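Local atomic coordinates of L-asparaginase 1 (Escherichia coli, PDB entry 6NXC), a protein that catalyses the hydrolysis of L-asparagine to L-aspartate and ammonium, working as an allosteric homotetramer. Residues H109-M114 against G136-L141; L169-R174 against F189-S194. The protein carries 1 engineered substitution. All blocks are in the same frame, centred on the assembly; numbering follows the deposited sequence.

Contact 1 of 2, residues H109-M114 against G136-L141; sequences HGTDTM and GSQIPL. With EDO (1,2-ethanediol), chain R.
Thr111 meets Ser137 and Gln138 where two loops at the carboxyl ends of neighbouring parallel strands, 104-108 and 132-135, come together in the substrate site of an asparaginase 1 family enzyme, in its N-terminal domain. The methyl group of Thr111 meets the Ser137 backbone: CG2 rests 3.4 Å from Ser137 O. With chi1 at 59°, OG1 lies between the backbone N and the carbonyl carbon, CG2 anti to that carbon; OG1 is thus turned to the side of Gln138, whose side chain crosses that of Thr111 at about a right angle. A water bonded to Thr111 OG1 joins this group, hydrogen-bonded to Gln138 OE1 at 2.9 Å. A second water ties the backbones together, accepting from Ser137 N and hydrogen-bonded to His109 O at 2.8 Å. On the helix side, Met114, bent at chi3 (-70°), brings CE to 3.6 Å from Gly136 N. Gly136 CA sits 3.6 Å from His109 O, and a side chain at this position would run into that oxygen.

Further out, Thr111 OG1 is also hydrogen-bonded to Lys183, which forms a salt bridge with Asp112, while Gln138 NE2 is held by the carbonyls of Ala186 and Gly188. Asp112 OD1 takes a 2.7 Å hydrogen bond from O2 of an ethanediol, and Asn266 of the second subunit binds OD2. Thr111 and Asp112 are substrate-binding residues; here their backbone nitrogens donate to a citrate, probably from the crystallisation liquor. Ser137 lies beside the nucleophile, Thr34. The first loop makes a type I turn from Thr111 to Met114; just before it the His109 ring, whose NE2 is bonded to Thr117, is held at ND1 by a nearly straight bond (169° at the hydrogen) to Gly110 O, 2.7 Å away and met in the carbonyl plane on a lone pair.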
loop_
_atom_site.group_PDB
_atom_site.type_symbol
_atom_site.label_atom_id
_atom_site.label_comp_id
_atom_site.label_asym_id
_atom_site.label_seq_id
_atom_site.Cartn_x
_atom_site.Cartn_y
_atom_site.Cartn_z
ATOM N N HIS B 109 -3.808 -24.106 12.114
ATOM C CA HIS B 109 -2.471 -24.525 11.627
ATOM C C HIS B 109 -1.482 -23.452 12.088
ATOM O O HIS B 109 -1.889 -22.295 12.215
ATOM C CB HIS B 109 -2.501 -24.598 10.088
ATOM C CG HIS B 109 -1.420 -25.335 9.409
ATOM N ND1 HIS B 109 -0.127 -24.788 9.360
ATOM C CD2 HIS B 109 -1.381 -26.533 8.719
ATOM C CE1 HIS B 109 0.658 -25.631 8.660
ATOM N NE2 HIS B 109 -0.100 -26.668 8.194
ATOM N N GLY B 110 -0.255 -23.838 12.301
ATOM C CA GLY B 110 0.825 -22.871 12.588
ATOM C C GLY B 110 1.051 -21.988 11.404
ATOM O O GLY B 110 0.829 -22.435 10.223
ATOM N N THR B 111 1.435 -20.745 11.627
ATOM C CA THR B 111 1.608 -19.816 10.474
ATOM C C THR B 111 2.843 -20.199 9.625
ATOM O O THR B 111 2.833 -19.951 8.392
ATOM C CB THR B 111 1.686 -18.348 10.940
ATOM O OG1 THR B 111 2.813 -18.295 11.842
ATOM C CG2 THR B 111 0.349 -17.953 11.537
ATOM N N ASP B 112 3.871 -20.825 10.177
ATOM C CA ASP B 112 5.170 -20.910 9.455
ATOM C C ASP B 112 5.015 -21.645 8.131
ATOM O O ASP B 112 5.669 -21.245 7.137
ATOM C CB ASP B 112 6.255 -21.537 10.328
ATOM C CG ASP B 112 6.936 -20.574 11.289
ATOM O OD1 ASP B 112 6.661 -19.394 11.266
ATOM O OD2 ASP B 112 7.700 -21.081 12.087
ATOM N N THR B 113 4.190 -22.689 8.054
ATOM C CA THR B 113 4.076 -23.485 6.802
ATOM C C THR B 113 2.615 -23.545 6.377
ATOM O O THR B 113 2.280 -24.366 5.528
ATOM C CB THR B 113 4.757 -24.843 6.898
ATOM O OG1 THR B 113 3.966 -25.687 7.771
ATOM C CG2 THR B 113 6.179 -24.743 7.384
ATOM N N MET B 114 1.802 -22.660 6.851
ATOM C CA MET B 114 0.346 -22.653 6.483
ATOM C C MET B 114 0.159 -22.520 4.964
ATOM O O MET B 114 -0.760 -23.151 4.460
ATOM C CB MET B 114 -0.348 -21.432 7.063
ATOM C CG MET B 114 -1.815 -21.647 7.155
ATOM S SD MET B 114 -2.654 -20.097 7.820
ATOM C CE MET B 114 -2.088 -20.142 9.434
ATOM N N GLY B 136 -5.008 -19.433 11.381
ATOM C CA GLY B 136 -4.237 -19.536 12.603
ATOM C C GLY B 136 -3.961 -18.160 13.133
ATOM O O GLY B 136 -4.858 -17.305 13.012
ATOM N N SER B 137 -2.898 -18.032 13.918
ATOM C CA SER B 137 -2.642 -16.727 14.502
ATOM C C SER B 137 -1.174 -16.549 14.772
ATOM O O SER B 137 -0.384 -17.520 14.851
ATOM C CB SER B 137 -3.409 -16.556 15.790
ATOM O OG SER B 137 -3.015 -17.541 16.684
ATOM N N GLN B 138 -0.801 -15.309 14.751
ATOM C CA GLN B 138 0.579 -14.912 15.025
ATOM C C GLN B 138 0.830 -14.897 16.530
ATOM O O GLN B 138 1.999 -14.964 16.909
ATOM C CB GLN B 138 0.876 -13.517 14.489
ATOM C CG GLN B 138 0.963 -13.459 12.996
ATOM C CD GLN B 138 2.340 -13.800 12.477
ATOM O OE1 GLN B 138 2.747 -14.970 12.622
ATOM N NE2 GLN B 138 3.022 -12.824 11.878
ATOM N N ILE B 139 -0.160 -14.668 17.340
ATOM C CA ILE B 139 -0.072 -14.682 18.842
ATOM C C ILE B 139 -1.044 -15.749 19.332
ATOM O O ILE B 139 -2.241 -15.760 18.972
ATOM C CB ILE B 139 -0.466 -13.269 19.380
ATOM C CG1 ILE B 139 0.570 -12.209 18.942
ATOM C CG2 ILE B 139 -0.640 -13.248 20.892
ATOM C CD1 ILE B 139 0.257 -10.854 19.426
ATOM N N PRO B 140 -0.638 -16.558 20.306
ATOM C CA PRO B 140 -1.545 -17.553 20.914
ATOM C C PRO B 140 -2.807 -17.035 21.579
ATOM O O PRO B 140 -2.777 -15.976 22.113
ATOM C CB PRO B 140 -0.671 -18.183 22.004
ATOM C CG PRO B 140 0.731 -17.987 21.473
ATOM C CD PRO B 140 0.752 -16.633 20.794
ATOM N N LEU B 141 -3.907 -17.790 21.487
ATOM C CA LEU B 141 -5.202 -17.411 22.080
ATOM C C LEU B 141 -5.010 -17.126 23.586
ATOM O O LEU B 141 -5.668 -16.224 24.120
ATOM C CB LEU B 141 -6.126 -18.587 21.740
ATOM C CG LEU B 141 -7.615 -18.334 21.652
ATOM C CD1 LEU B 141 -7.972 -17.399 20.516
ATOM C CD2 LEU B 141 -8.343 -19.662 21.476
HETATM C C1 EDO R . 6.149 -15.708 13.553
HETATM O O1 EDO R . 6.221 -15.421 12.178
HETATM C C2 EDO R . 6.505 -17.115 13.988
HETATM O O2 EDO R . 7.620 -17.789 13.278
HETATM O O HOH W 1 -1.474 -20.554 14.378
HETATM O O HOH W 2 2.785 -17.263 14.379
#

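Contact 2 of 2, residues L169-R174 against F189-S194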
loop_
_atom_site.group_PDB
_atom_site.type_symbol
_atom_site.label_atom_id
_atom_site.label_comp_id
_atom_site.label_asym_id
_atom_site.label_seq_id
_atom_site.Cartn_x
_atom_site.Cartn_y
_atom_site.Cartn_z
ATOM N N LEU B 169 -7.147 -19.511 2.408
ATOM C CA LEU B 169 -6.387 -19.152 3.602
ATOM C C LEU B 169 -6.976 -17.830 4.102
ATOM O O LEU B 169 -7.054 -16.877 3.276
ATOM C CB LEU B 169 -4.876 -19.065 3.267
ATOM C CG LEU B 169 -3.984 -18.893 4.475
ATOM C CD1 LEU B 169 -2.595 -19.449 4.110
ATOM C CD2 LEU B 169 -3.968 -17.447 4.928
ATOM N N PHE B 170 -7.453 -17.791 5.343
ATOM C CA PHE B 170 -8.057 -16.561 5.964
ATOM C C PHE B 170 -7.112 -15.955 6.968
ATOM O O PHE B 170 -6.637 -16.712 7.830
ATOM C CB PHE B 170 -9.365 -16.866 6.687
ATOM C CG PHE B 170 -10.054 -15.586 6.959
ATOM C CD1 PHE B 170 -9.697 -14.879 8.145
ATOM C CD2 PHE B 170 -10.962 -15.056 6.079
ATOM C CE1 PHE B 170 -10.282 -13.660 8.388
ATOM C CE2 PHE B 170 -11.524 -13.809 6.338
ATOM C CZ PHE B 170 -11.123 -13.096 7.442
ATOM N N PHE B 171 -6.719 -14.735 6.766
ATOM C CA PHE B 171 -5.898 -14.039 7.774
ATOM C C PHE B 171 -6.153 -12.547 7.757
ATOM O O PHE B 171 -6.180 -11.983 6.684
ATOM C CB PHE B 171 -4.426 -14.418 7.505
ATOM C CG PHE B 171 -3.606 -14.657 8.731
ATOM C CD1 PHE B 171 -3.594 -15.888 9.331
ATOM C CD2 PHE B 171 -2.802 -13.667 9.231
ATOM C CE1 PHE B 171 -2.802 -16.119 10.441
ATOM C CE2 PHE B 171 -2.111 -13.859 10.396
ATOM C CZ PHE B 171 -2.062 -15.113 10.976
ATOM N N ASN B 172 -6.330 -11.904 8.931
ATOM C CA ASN B 172 -6.362 -10.418 8.963
ATOM C C ASN B 172 -7.374 -9.835 7.971
ATOM O O ASN B 172 -7.022 -8.995 7.125
ATOM C CB ASN B 172 -4.962 -9.900 8.641
ATOM C CG ASN B 172 -4.784 -8.419 8.972
ATOM O OD1 ASN B 172 -4.363 -7.619 8.132
ATOM N ND2 ASN B 172 -5.083 -8.084 10.200
ATOM N N ASN B 173 -8.614 -10.308 8.013
ATOM C CA ASN B 173 -9.777 -9.782 7.289
ATOM C C ASN B 173 -9.743 -10.050 5.805
ATOM O O ASN B 173 -10.465 -9.307 5.078
ATOM C CB ASN B 173 -9.964 -8.265 7.588
ATOM C CG ASN B 173 -10.237 -8.062 9.064
ATOM O OD1 ASN B 173 -9.478 -7.406 9.738
ATOM N ND2 ASN B 173 -11.174 -8.787 9.575
ATOM N N ARG B 174 -8.860 -10.924 5.287
ATOM C CA ARG B 174 -8.839 -11.275 3.854
ATOM C C ARG B 174 -8.848 -12.798 3.695
ATOM O O ARG B 174 -8.309 -13.485 4.508
ATOM C CB ARG B 174 -7.606 -10.698 3.182
ATOM C CG ARG B 174 -7.753 -9.166 3.077
ATOM C CD ARG B 174 -6.436 -8.440 2.851
ATOM N NE ARG B 174 -6.743 -7.231 2.061
ATOM C CZ ARG B 174 -6.035 -6.742 1.019
ATOM N NH1 ARG B 174 -4.890 -7.290 0.610
ATOM N NH2 ARG B 174 -6.474 -5.650 0.416
ATOM N N PHE B 189 0.568 -8.762 11.914
ATOM C CA PHE B 189 -0.721 -9.444 11.841
ATOM C C PHE B 189 -1.154 -9.718 10.391
ATOM O O PHE B 189 -2.009 -10.545 10.222
ATOM C CB PHE B 189 -1.772 -8.634 12.574
ATOM C CG PHE B 189 -1.627 -8.609 14.066
ATOM C CD1 PHE B 189 -1.637 -9.800 14.797
ATOM C CD2 PHE B 189 -1.347 -7.463 14.768
ATOM C CE1 PHE B 189 -1.499 -9.802 16.179
ATOM C CE2 PHE B 189 -1.194 -7.471 16.140
ATOM C CZ PHE B 189 -1.253 -8.612 16.856
ATOM N N ASP B 190 -0.814 -8.843 9.443
ATOM C CA ASP B 190 -1.031 -9.151 7.967
ATOM C C ASP B 190 0.088 -10.100 7.505
ATOM O O ASP B 190 0.814 -9.771 6.603
ATOM C CB ASP B 190 -0.986 -7.811 7.205
ATOM C CG ASP B 190 0.339 -7.053 7.351
ATOM O OD1 ASP B 190 1.108 -7.281 8.344
ATOM O OD2 ASP B 190 0.669 -6.258 6.456
ATOM N N ALA B 191 0.246 -11.269 8.077
ATOM C CA ALA B 191 1.431 -12.126 7.845
ATOM C C ALA B 191 1.461 -12.597 6.404
ATOM O O ALA B 191 2.499 -12.892 5.846
ATOM C CB ALA B 191 1.267 -13.275 8.806
ATOM N N PHE B 192 0.262 -12.814 5.827
ATOM C CA PHE B 192 0.200 -13.535 4.516
ATOM C C PHE B 192 -0.042 -12.515 3.391
ATOM O O PHE B 192 -0.858 -11.606 3.561
ATOM C CB PHE B 192 -0.884 -14.598 4.592
ATOM C CG PHE B 192 -0.457 -15.772 5.454
ATOM C CD1 PHE B 192 0.403 -16.703 4.942
ATOM C CD2 PHE B 192 -0.795 -15.827 6.774
ATOM C CE1 PHE B 192 0.878 -17.779 5.684
ATOM C CE2 PHE B 192 -0.247 -16.828 7.556
ATOM C CZ PHE B 192 0.615 -17.766 7.023
ATOM N N ALA B 193 0.437 -12.831 2.203
ATOM C CA ALA B 193 -0.002 -12.134 1.005
ATOM C C ALA B 193 -0.271 -13.137 -0.110
ATOM O O ALA B 193 0.162 -14.321 -0.013
ATOM C CB ALA B 193 1.079 -11.179 0.665
ATOM N N SER B 194 -0.867 -12.608 -1.150
ATOM C CA SER B 194 -1.186 -13.301 -2.410
ATOM C C SER B 194 -0.590 -12.417 -3.512
ATOM O O SER B 194 -1.237 -11.578 -4.052
ATOM C CB SER B 194 -2.653 -13.394 -2.476
ATOM O OG SER B 194 -2.965 -13.981 -3.669
#
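Phe189 reaches Phe171 and Asn172 through its carbonyl: Phe189 O lies 3.3 Å from Phe171 CE2, at the ring edge and near its plane, and 3.4 Å from Asn172 CB. Beside it the Asn172 amide and the Asp190 side chain run the same way, with OD1 of the asparagine 3.5 Å from CB of the aspartate, at the centre of an inverse gamma turn. Ala191 then sets its methyl 3.8 Å from Phe171 CE2. These residues lead into strand 192-193, one half of a two-stranded antiparallel sheet, packed against the end of strand 167-171 of the large mixed sheet, where it enters the type I' turn from Phe171 to Arg174. Phe192, its CG anti to the carbonyl carbon (chi1 -73°), which turns the CD2 edge to Phe171, completes the contact with a T-shaped stack over that ring's face, the centroids 5.0 Å apart and the planes at 71°. Replacing Phe171 by an alanine would probably open a gap beside the Ala191 methyl and the edge of Phe192, leaving the latter's ring without its aromatic mate. Over a face of Phe192, in a CH-pi contact, lies Leu169 CD2, 4.3 Å from the ring centroid; Met114 also packs on Phe192.

Overall arrangement
Contact 1 closes before contact 2 opens along the chain, and both belong to the N-terminal asparaginase region, with centres about 11 Å apart. Strands 104-108, 132-135 and 167-171 are consecutive neighbours in the mixed sheet; the first two lead into the loops of contact 1, and the third supplies one side of contact 2. The two contacts touch: Thr111 O is 3.4 Å from Phe192 CZ, and Gly136 O is 3.5 Å from Phe171 CE1. The aromatic cluster of contact 2 therefore backs the substrate loop, while Phe192 lies near Ala182, an engineered position in the allosteric site. Both contacts reach the third subunit, but Asp112 meets the second, so the substrate site borders a subunit interface.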